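Local atomic coordinates of hypothetical protein PH1897 (Pyrococcus horikoshii, PDB entry 1VDW), a protein that probably hydrolyses fructose 1,6-bisphosphate to fructose 6-phosphate and phosphate with the help of magnesium, as a homodimeric member of the inositol monophosphatase superfamily. Residues 65-70 with 83-88. Numbering follows the deposited sequence. Where two conformers were deposited one is given.
With EDO (1,2-ethanediol), chain C.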
# COMPACT_ATOMS: atom_id res chain seq x y z
N VAL A 65 26.77 14.39 -4.23
CA VAL A 65 25.58 13.56 -4.37
C VAL A 65 25.79 12.15 -3.83
O VAL A 65 26.82 11.52 -4.06
CB VAL A 65 25.15 13.44 -5.84
CG1 VAL A 65 23.83 12.69 -5.94
CG2 VAL A 65 25.03 14.82 -6.46
N VAL A 66 24.79 11.67 -3.09
CA VAL A 66 24.83 10.33 -2.54
C VAL A 66 23.57 9.61 -2.99
O VAL A 66 22.45 10.04 -2.69
CB VAL A 66 24.88 10.34 -0.99
CG1 VAL A 66 24.98 8.92 -0.46
CG2 VAL A 66 26.06 11.17 -0.52
N SER A 67 23.75 8.52 -3.73
CA SER A 67 22.63 7.72 -4.21
C SER A 67 23.12 6.28 -4.17
O SER A 67 24.29 6.01 -4.41
CB SER A 67 22.25 8.13 -5.64
OG SER A 67 20.94 7.68 -5.96
N GLU A 68 22.22 5.35 -3.86
CA GLU A 68 22.59 3.94 -3.74
C GLU A 68 23.35 3.34 -4.92
O GLU A 68 24.40 2.73 -4.74
CB GLU A 68 21.34 3.10 -3.46
CG GLU A 68 21.65 1.62 -3.24
CD GLU A 68 20.47 0.85 -2.68
OE1 GLU A 68 20.58 -0.38 -2.52
OE2 GLU A 68 19.42 1.48 -2.39
N GLU A 69 22.82 3.52 -6.13
CA GLU A 69 23.46 2.96 -7.32
C GLU A 69 24.72 3.66 -7.80
O GLU A 69 25.60 3.02 -8.38
CB GLU A 69 22.44 2.89 -8.46
CG GLU A 69 21.22 2.04 -8.15
CD GLU A 69 21.58 0.64 -7.70
OE1 GLU A 69 22.24 -0.09 -8.48
OE2 GLU A 69 21.20 0.25 -6.58
N ILE A 70 24.82 4.96 -7.56
CA ILE A 70 25.99 5.72 -7.99
C ILE A 70 27.01 5.92 -6.87
O ILE A 70 28.15 6.30 -7.11
CB ILE A 70 25.56 7.10 -8.55
CG1 ILE A 70 24.68 6.90 -9.78
CG2 ILE A 70 26.78 7.94 -8.91
CD1 ILE A 70 24.17 8.18 -10.39
N VAL A 83 19.81 11.16 -2.04
CA VAL A 83 18.59 10.88 -2.78
C VAL A 83 18.27 9.45 -3.19
O VAL A 83 19.15 8.60 -3.33
CB VAL A 83 18.61 11.76 -4.07
CG1 VAL A 83 19.83 11.40 -4.91
CG2 VAL A 83 17.34 11.56 -4.87
N ASP A 84 16.98 9.21 -3.36
CA ASP A 84 16.46 7.94 -3.85
C ASP A 84 15.60 8.41 -5.02
O ASP A 84 14.49 8.91 -4.83
CB ASP A 84 15.59 7.23 -2.81
CG ASP A 84 15.15 5.85 -3.29
OD1 ASP A 84 15.37 5.54 -4.48
OD2 ASP A 84 14.58 5.08 -2.48
N PRO A 85 16.10 8.27 -6.25
CA PRO A 85 15.39 8.69 -7.47
C PRO A 85 14.00 8.08 -7.62
O PRO A 85 13.09 8.70 -8.17
CB PRO A 85 16.34 8.25 -8.59
CG PRO A 85 17.68 8.33 -7.94
CD PRO A 85 17.43 7.73 -6.59
N LEU A 86 13.85 6.84 -7.16
CA LEU A 86 12.57 6.16 -7.24
C LEU A 86 12.46 5.10 -6.17
O LEU A 86 13.03 4.01 -6.29
CB LEU A 86 12.35 5.52 -8.62
CG LEU A 86 11.04 4.73 -8.77
CD1 LEU A 86 9.85 5.67 -8.72
CD2 LEU A 86 11.06 3.96 -10.09
N ASP A 87 11.75 5.45 -5.11
CA ASP A 87 11.50 4.52 -4.02
C ASP A 87 10.23 3.79 -4.43
O ASP A 87 9.27 4.42 -4.86
CB ASP A 87 11.26 5.28 -2.72
CG ASP A 87 11.20 4.37 -1.51
OD1 ASP A 87 11.27 3.13 -1.70
OD2 ASP A 87 11.08 4.88 -0.39
N GLY A 88 10.23 2.47 -4.33
CA GLY A 88 9.05 1.71 -4.71
C GLY A 88 9.12 1.18 -6.13
O GLY A 88 8.11 1.09 -6.82
C1 EDO C . 13.72 0.26 0.16
O1 EDO C . 13.59 0.21 -1.26
C2 EDO C . 13.03 1.52 0.69
O2 EDO C . 11.63 1.51 0.35
O HOH W 1 19.27 5.85 -3.96
O HOH W 2 18.12 3.63 -4.41
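Water 1 sits where the backbones of Ser67 and Val83 part, and three groups grip it: it donates to Val83 O at 2.8 Å, accepts from Glu68 N at 3.0 Å, and bonds to Ser67 OG. It thus carries the link between the chains one step past the direct backbone bond, Val83 N to Val66 O at 2.9 Å. That bond is nearly straight at hydrogen (172°), and its donor lies almost on the extension of the carbonyl bond. In one of the two conformers of Ser67, the one that meets the water, OG is turned anti to its own nitrogen (chi1 -162°) and lies 3.6 Å from CD of Pro85. On the apolar side, Val83, also modelled in two conformers, in one of them directs CG1 toward the neighbouring strand, 3.7 Å from Val66 O and 4.3 Å from Val65 CG1, while Ile54 of helix 45-60 also touches the Val83 side chain. Strands 64-67 and 79-84 run parallel in the large mixed sheet of the inositol monophosphatase fold, and both lead toward the predicted magnesium site. Glu68, Asp84, Leu86 and Asp87 are predicted ligands, the last three within the family's Asp-Pro-Leu-Asp-Gly sequence with Pro85 lying between, and Asp201 of helix 199-211 completes the set. Glu68 OE2 and Asp84 OD2 lie 6.0 Å apart; water 2, near both carboxylates, can donate to Glu68 OE2 and, weakly, to Asp84 OD1, though it has too few protons for all the acceptors around it. Arg198 forms a salt bridge with Glu68 OE1. Beyond the corner at Pro85, Asp87 takes the hydroxyl O2 of an ethanediol, probably from the crystallisation liquor, on OD1 at 2.6 Å, while its OD2 receives the backbone N-H of Ala176.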